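Local coordinates for LPXTG-motif cell wall anchor domain protein (Mobiluncus mulieris, PDB 5U5O) that probably serves as a giant cell-wall-anchored adhesin, whose Ig-like domains, two of them in this fragment, carry intramolecular cross-links, at residues Ile222-Val234 and Gln260-Thr272. Sequence-based numbering, arbitrary orientation. Where two conformers were deposited one is given.
Sequences IPLGDTCTISEDV and QVNGEAVVKIGGT
Asp226-Glu232 pairs with Glu264-Ile269 as antiparallel strands, their axes 159° apart in direction; Cys228 N to Val267 O (2.9 Å, N-H...O angle 169°) and Val267 N to Cys228 O form a hydrogen-bonded pair. The ladder begins at a G1 bulge, where Gly225 N reaches Ile269 O at 2.7 Å and Asp226 N bonds it weakly. At the other end, Glu232 N donates to Gly263 O (2.8 Å).

On the face of Cys228 and Val267, Ile269 CG2 touches Ile222 CG2 of strand 216-223 at 3.8 Å, the side chains crossing at about a right angle, while Ile269 CG1 lies 3.9 Å from Cys228 CB. On the Thr227 and Ser231 face, Ser231 OG donates to the syn side of Glu264 OE1 (2.6 Å); the bend at chi2 (-71°) folds the carboxylate back over Ser231. Water links Glu264 OE2 to Glu232 O. Lys268, bent at chi2, chi3 and chi4, lays CD 3.5 Å from Thr227 OG1, and a second water ties its NZ to Gly225 O and Thr272 OG1.

Within the DUF5979 region, strand 193-200 flanks Asp226-Glu232, Cys200 being disulfide-linked to Cys228, and strand 258-261 flanks Glu264-Ile269; Ile230 and Ala265 pack on Phe249, Ile222 and Cys228 on Leu171 of strand 150-178.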
ATOM      1  N   ILE A 222      -1.247 -12.028   2.021  1.00 14.61           N
ATOM      2  CA  ILE A 222      -1.912 -12.119   0.731  1.00 14.32           C
ATOM      3  C   ILE A 222      -2.606 -10.776   0.449  1.00 15.94           C
ATOM      4  O   ILE A 222      -3.428 -10.336   1.263  1.00 17.66           O
ATOM      5  CB  ILE A 222      -2.930 -13.283   0.686  1.00 13.71           C
ATOM      6  CG1 ILE A 222      -2.198 -14.599   1.002  1.00 13.01           C
ATOM      7  CG2 ILE A 222      -3.555 -13.326  -0.690  1.00 13.65           C
ATOM      8  CD1 ILE A 222      -3.116 -15.810   1.141  1.00 12.16           C
ATOM      9  N   PRO A 223      -2.323 -10.142  -0.714  1.00 15.20           N
ATOM     10  CA  PRO A 223      -3.009  -8.899  -1.075  1.00 15.00           C
ATOM     11  C   PRO A 223      -4.541  -9.053  -1.032  1.00 16.02           C
ATOM     12  O   PRO A 223      -5.082 -10.070  -1.452  1.00 18.11           O
ATOM     13  CB  PRO A 223      -2.532  -8.648  -2.506  1.00 16.70           C
ATOM     14  CG  PRO A 223      -1.181  -9.268  -2.560  1.00 15.32           C
ATOM     15  CD  PRO A 223      -1.319 -10.514  -1.721  1.00 15.68           C
ATOM     16  N   LEU A 224      -5.222  -8.040  -0.523  1.00 16.92           N
ATOM     17  CA  LEU A 224      -6.669  -8.037  -0.442  1.00 16.72           C
ATOM     18  C   LEU A 224      -7.277  -8.029  -1.842  1.00 16.28           C
ATOM     19  O   LEU A 224      -6.952  -7.203  -2.691  1.00 19.37           O
ATOM     20  CB  LEU A 224      -7.122  -6.850   0.382  1.00 17.72           C
ATOM     21  CG  LEU A 224      -6.723  -6.934   1.862  1.00 18.80           C
ATOM     22  CD1 LEU A 224      -7.066  -5.623   2.554  1.00 21.01           C
ATOM     23  CD2 LEU A 224      -7.381  -8.113   2.576  1.00 19.98           C
ATOM     24  N   GLY A 225      -8.144  -9.012  -2.078  1.00 17.49           N
ATOM     25  CA  GLY A 225      -8.716  -9.256  -3.390  1.00 15.81           C
ATOM     26  C   GLY A 225      -7.989 -10.237  -4.271  1.00 16.84           C
ATOM     27  O   GLY A 225      -8.366 -10.413  -5.430  1.00 19.12           O
ATOM     28  N   ASP A 226      -6.936 -10.874  -3.748  1.00 16.18           N
ATOM     29  CA  ASP A 226      -6.175 -11.808  -4.544  1.00 16.16           C
ATOM     30  C   ASP A 226      -6.994 -13.074  -4.805  1.00 13.99           C
ATOM     31  O   ASP A 226      -7.968 -13.416  -4.081  1.00 17.61           O
ATOM     32  CB  ASP A 226      -4.852 -12.175  -3.853  1.00 15.94           C
ATOM     33  CG  ASP A 226      -3.750 -12.506  -4.827  1.00 14.90           C
ATOM     34  OD1 ASP A 226      -4.016 -12.673  -6.052  1.00 16.11           O
ATOM     35  OD2 ASP A 226      -2.577 -12.578  -4.370  1.00 16.10           O
ATOM     36  N   THR A 227      -6.645 -13.718  -5.908  1.00 13.75           N
ATOM     37  CA  THR A 227      -7.157 -15.041  -6.243  1.00 12.57           C
ATOM     38  C   THR A 227      -6.090 -16.050  -5.854  1.00 12.24           C
ATOM     39  O   THR A 227      -4.931 -15.935  -6.285  1.00 13.96           O
ATOM     40  CB  THR A 227      -7.436 -15.146  -7.749  1.00 13.56           C
ATOM     41  OG1 THR A 227      -8.476 -14.231  -8.094  1.00 17.51           O
ATOM     42  CG2 THR A 227      -7.870 -16.553  -8.169  1.00 14.98           C
ATOM     43  N   CYS A 228      -6.474 -17.044  -5.028  0.80 12.35           N
ATOM     44  CA  CYS A 228      -5.548 -18.043  -4.563  0.80 12.03           C
ATOM     45  C   CYS A 228      -6.030 -19.437  -5.053  0.80 10.95           C
ATOM     46  O   CYS A 228      -7.260 -19.741  -4.964  0.80 13.45           O
ATOM     47  CB  CYS A 228      -5.573 -17.987  -3.078  0.80 14.96           C
ATOM     48  SG  CYS A 228      -4.972 -19.401  -2.168  0.80 15.09           S
ATOM     49  N   THR A 229      -5.132 -20.267  -5.527  1.00 11.50           N
ATOM     50  CA  THR A 229      -5.435 -21.637  -5.906  1.00 11.43           C
ATOM     51  C   THR A 229      -4.790 -22.576  -4.911  1.00 11.02           C
ATOM     52  O   THR A 229      -3.697 -22.330  -4.378  1.00 12.28           O
ATOM     53  CB  THR A 229      -5.015 -21.964  -7.350  1.00 12.31           C
ATOM     54  OG1 THR A 229      -3.599 -21.813  -7.513  1.00 13.05           O
ATOM     55  CG2 THR A 229      -5.729 -21.053  -8.344  1.00 13.15           C
ATOM     56  N   ILE A 230      -5.508 -23.670  -4.642  1.00 10.88           N
ATOM     57  CA  ILE A 230      -5.033 -24.741  -3.788  1.00 11.25           C
ATOM     58  C   ILE A 230      -5.066 -25.995  -4.651  1.00 11.05           C
ATOM     59  O   ILE A 230      -6.127 -26.335  -5.209  1.00 13.82           O
ATOM     60  CB  ILE A 230      -5.984 -24.919  -2.570  1.00 11.81           C
ATOM     61  CG1 ILE A 230      -6.086 -23.634  -1.767  1.00 11.88           C
ATOM     62  CG2 ILE A 230      -5.490 -26.038  -1.668  1.00 11.87           C
ATOM     63  CD1 ILE A 230      -7.259 -23.596  -0.816  1.00 11.83           C
ATOM     64  N   SER A 231      -3.962 -26.726  -4.700  0.80 11.28           N
ATOM     65  CA  SER A 231      -3.822 -27.919  -5.523  0.80 11.17           C
ATOM     66  C   SER A 231      -3.273 -29.027  -4.662  0.80 11.35           C
ATOM     67  O   SER A 231      -2.178 -28.894  -4.102  0.80 12.81           O
ATOM     68  CB  SER A 231      -2.819 -27.673  -6.660  0.80 11.43           C
ATOM     69  OG  SER A 231      -3.184 -26.568  -7.462  0.80 13.69           O
ATOM     70  N   GLU A 232      -4.018 -30.124  -4.543  1.00 11.24           N
ATOM     71  CA  GLU A 232      -3.531 -31.300  -3.838  1.00 11.50           C
ATOM     72  C   GLU A 232      -2.927 -32.292  -4.814  1.00 12.26           C
ATOM     73  O   GLU A 232      -3.427 -32.466  -5.915  1.00 13.29           O
ATOM     74  CB  GLU A 232      -4.685 -31.996  -3.093  1.00 11.35           C
ATOM     75  CG  GLU A 232      -4.187 -33.033  -2.108  1.00 12.48           C
ATOM     76  CD  GLU A 232      -5.281 -33.658  -1.276  1.00 13.94           C
ATOM     77  OE1 GLU A 232      -6.402 -33.102  -1.197  1.00 15.68           O
ATOM     78  OE2 GLU A 232      -4.958 -34.700  -0.683  1.00 16.77           O
ATOM     79  N   ASP A 233      -1.881 -32.992  -4.389  1.00 12.46           N
ATOM     80  CA  ASP A 233      -1.409 -34.157  -5.111  1.00 12.66           C
ATOM     81  C   ASP A 233      -2.326 -35.335  -4.810  1.00 12.89           C
ATOM     82  O   ASP A 233      -2.088 -36.119  -3.890  1.00 13.75           O
ATOM     83  CB  ASP A 233       0.048 -34.465  -4.717  1.00 12.63           C
ATOM     84  CG  ASP A 233       0.653 -35.624  -5.491  1.00 14.55           C
ATOM     85  OD1 ASP A 233      -0.047 -36.337  -6.246  1.00 16.38           O
ATOM     86  OD2 ASP A 233       1.879 -35.814  -5.350  1.00 20.95           O
ATOM     87  N   VAL A 234      -3.357 -35.469  -5.632  1.00 12.22           N
ATOM     88  CA  VAL A 234      -4.400 -36.453  -5.362  1.00 12.07           C
ATOM     89  C   VAL A 234      -3.861 -37.870  -5.550  1.00 12.78           C
ATOM     90  O   VAL A 234      -4.170 -38.762  -4.744  1.00 13.79           O
ATOM     91  CB  VAL A 234      -5.672 -36.226  -6.216  1.00 12.90           C
ATOM     92  CG1 VAL A 234      -6.696 -37.315  -5.925  1.00 12.80           C
ATOM     93  CG2 VAL A 234      -6.272 -34.863  -5.932  1.00 12.19           C
ATOM     94  N   GLN A 260     -13.288 -26.982  -9.825  1.00 13.44           N
ATOM     95  CA  GLN A 260     -13.650 -27.468 -11.160  1.00 16.34           C
ATOM     96  C   GLN A 260     -12.983 -28.771 -11.550  1.00 15.01           C
ATOM     97  O   GLN A 260     -13.364 -29.377 -12.537  1.00 17.02           O
ATOM     98  CB  GLN A 260     -13.315 -26.394 -12.209  1.00 18.58           C
ATOM     99  CG  GLN A 260     -14.194 -25.166 -12.094  1.00 21.08           C
ATOM    100  CD  GLN A 260     -15.664 -25.483 -12.344  1.00 24.08           C
ATOM    101  OE1 GLN A 260     -15.998 -26.167 -13.313  1.00 29.08           O
ATOM    102  NE2 GLN A 260     -16.543 -25.006 -11.472  1.00 28.28           N
ATOM    103  N   VAL A 261     -11.942 -29.173 -10.817  1.00 14.66           N
ATOM    104  CA  VAL A 261     -11.265 -30.454 -11.020  1.00 14.42           C
ATOM    105  C   VAL A 261     -10.965 -31.014  -9.641  1.00 12.92           C
ATOM    106  O   VAL A 261     -10.692 -30.257  -8.716  1.00 14.11           O
ATOM    107  CB  VAL A 261      -9.960 -30.282 -11.830  1.00 16.42           C
ATOM    108  CG1 VAL A 261      -9.138 -31.572 -11.863  1.00 19.02           C
ATOM    109  CG2 VAL A 261     -10.286 -29.825 -13.252  1.00 18.82           C
ATOM    110  N   ASN A 262     -11.060 -32.331  -9.498  1.00 13.38           N
ATOM    111  CA  ASN A 262     -10.842 -32.948  -8.208  1.00 12.34           C
ATOM    112  C   ASN A 262      -9.450 -32.618  -7.680  1.00 12.27           C
ATOM    113  O   ASN A 262      -8.447 -32.833  -8.364  1.00 14.35           O
ATOM    114  CB  ASN A 262     -11.031 -34.452  -8.314  1.00 13.93           C
ATOM    115  CG  ASN A 262     -10.981 -35.132  -6.971  1.00 13.65           C
ATOM    116  OD1 ASN A 262     -11.687 -34.750  -6.050  1.00 14.84           O
ATOM    117  ND2 ASN A 262     -10.169 -36.155  -6.853  1.00 14.04           N
ATOM    118  N   GLY A 263      -9.408 -32.097  -6.458  1.00 12.09           N
ATOM    119  CA  GLY A 263      -8.148 -31.713  -5.816  1.00 11.12           C
ATOM    120  C   GLY A 263      -7.689 -30.294  -6.097  1.00 12.46           C
ATOM    121  O   GLY A 263      -6.628 -29.897  -5.598  1.00 13.48           O
ATOM    122  N   GLU A 264      -8.476 -29.520  -6.854  1.00 12.15           N
ATOM    123  CA  GLU A 264      -8.149 -28.138  -7.219  1.00 11.68           C
ATOM    124  C   GLU A 264      -9.226 -27.206  -6.719  1.00 11.85           C
ATOM    125  O   GLU A 264     -10.424 -27.435  -6.967  1.00 13.57           O
ATOM    126  CB  GLU A 264      -8.058 -27.989  -8.743  1.00 13.36           C
ATOM    127  CG  GLU A 264      -6.993 -28.855  -9.399  1.00 14.61           C
ATOM    128  CD  GLU A 264      -5.585 -28.398  -9.100  1.00 15.84           C
ATOM    129  OE1 GLU A 264      -5.378 -27.213  -8.743  1.00 17.37           O
ATOM    130  OE2 GLU A 264      -4.680 -29.238  -9.216  1.00 18.83           O
ATOM    131  N   ALA A 265      -8.851 -26.156  -6.001  1.00 12.27           N
ATOM    132  CA  ALA A 265      -9.798 -25.158  -5.528  1.00 11.98           C
ATOM    133  C   ALA A 265      -9.308 -23.781  -5.897  1.00 10.61           C
ATOM    134  O   ALA A 265      -8.088 -23.553  -6.070  1.00 12.24           O
ATOM    135  CB  ALA A 265      -9.952 -25.242  -4.023  1.00 12.03           C
ATOM    136  N   VAL A 266     -10.235 -22.851  -5.991  1.00 11.80           N
ATOM    137  CA  VAL A 266      -9.958 -21.434  -6.180  1.00 12.08           C
ATOM    138  C   VAL A 266     -10.749 -20.678  -5.128  1.00 11.30           C
ATOM    139  O   VAL A 266     -11.953 -20.938  -4.935  1.00 11.75           O
ATOM    140  CB  VAL A 266     -10.356 -20.946  -7.582  1.00 14.73           C
ATOM    141  CG1 VAL A 266      -9.969 -19.483  -7.781  1.00 16.57           C
ATOM    142  CG2 VAL A 266      -9.716 -21.806  -8.660  1.00 16.59           C
ATOM    143  N   VAL A 267     -10.116 -19.720  -4.458  1.00 11.87           N
ATOM    144  CA  VAL A 267     -10.776 -18.929  -3.428  1.00 12.61           C
ATOM    145  C   VAL A 267     -10.252 -17.493  -3.509  1.00 12.20           C
ATOM    146  O   VAL A 267      -9.073 -17.277  -3.856  1.00 13.41           O
ATOM    147  CB  VAL A 267     -10.570 -19.576  -2.036  1.00 13.36           C
ATOM    148  CG1 VAL A 267      -9.103 -19.602  -1.632  1.00 13.12           C
ATOM    149  CG2 VAL A 267     -11.441 -18.937  -0.976  1.00 15.15           C
ATOM    150  N   LYS A 268     -11.097 -16.519  -3.223  1.00 13.12           N
ATOM    151  CA  LYS A 268     -10.717 -15.112  -3.182  1.00 13.30           C
ATOM    152  C   LYS A 268     -10.352 -14.788  -1.752  1.00 12.97           C
ATOM    153  O   LYS A 268     -11.036 -15.247  -0.805  1.00 15.49           O
ATOM    154  CB  LYS A 268     -11.880 -14.221  -3.605  1.00 15.73           C
ATOM    155  CG  LYS A 268     -12.396 -14.444  -5.025  1.00 20.26           C
ATOM    156  CD  LYS A 268     -11.410 -14.055  -6.111  1.00 22.25           C
ATOM    157  CE  LYS A 268     -11.052 -12.569  -6.111  1.00 24.98           C
ATOM    158  NZ  LYS A 268     -12.221 -11.644  -6.221  1.00 25.95           N
ATOM    159  N   ILE A 269      -9.287 -13.987  -1.610  1.00 13.87           N
ATOM    160  CA  ILE A 269      -8.819 -13.586  -0.305  1.00 14.81           C
ATOM    161  C   ILE A 269      -9.065 -12.080  -0.181  1.00 17.46           C
ATOM    162  O   ILE A 269      -8.250 -11.269  -0.629  1.00 21.35           O
ATOM    163  CB  ILE A 269      -7.306 -13.906  -0.153  1.00 16.02           C
ATOM    164  CG1 ILE A 269      -6.992 -15.361  -0.518  1.00 14.78           C
ATOM    165  CG2 ILE A 269      -6.825 -13.587   1.261  1.00 16.83           C
ATOM    166  CD1 ILE A 269      -7.667 -16.415   0.336  1.00 14.00           C
ATOM    167  N   GLY A 270     -10.213 -11.724   0.403  1.00 19.42           N
ATOM    168  CA  GLY A 270     -10.605 -10.318   0.575  1.00 20.27           C
ATOM    169  C   GLY A 270     -11.199  -9.733  -0.687  1.00 20.84           C
ATOM    170  O   GLY A 270     -11.330 -10.420  -1.700  1.00 22.61           O
ATOM    171  N   GLY A 271     -11.558  -8.453  -0.613  1.00 23.32           N
ATOM    172  CA  GLY A 271     -12.058  -7.684  -1.759  1.00 23.82           C
ATOM    173  C   GLY A 271     -11.059  -6.662  -2.268  1.00 26.49           C
ATOM    174  O   GLY A 271     -10.112  -6.298  -1.566  1.00 32.20           O
ATOM    175  N   THR A 272     -11.296  -6.188  -3.491  1.00 28.56           N
ATOM    176  CA  THR A 272     -10.379  -5.286  -4.204  1.00 35.01           C
ATOM    177  C   THR A 272     -10.304  -3.883  -3.595  1.00 31.28           C
ATOM    178  O   THR A 272     -10.862  -3.611  -2.535  1.00 42.20           O
ATOM    179  CB  THR A 272     -10.790  -5.142  -5.689  1.00 37.71           C
ATOM    180  OG1 THR A 272     -11.055  -6.438  -6.243  1.00 40.68           O
ATOM    181  CG2 THR A 272      -9.690  -4.480  -6.505  1.00 42.07           C
TER
HETATM  182  O   HOH W   1     -10.668  -9.063  -6.212  1.00 36.39           O
HETATM  183  O   HOH W   2      -4.403 -31.606  -8.418  1.00 30.38           O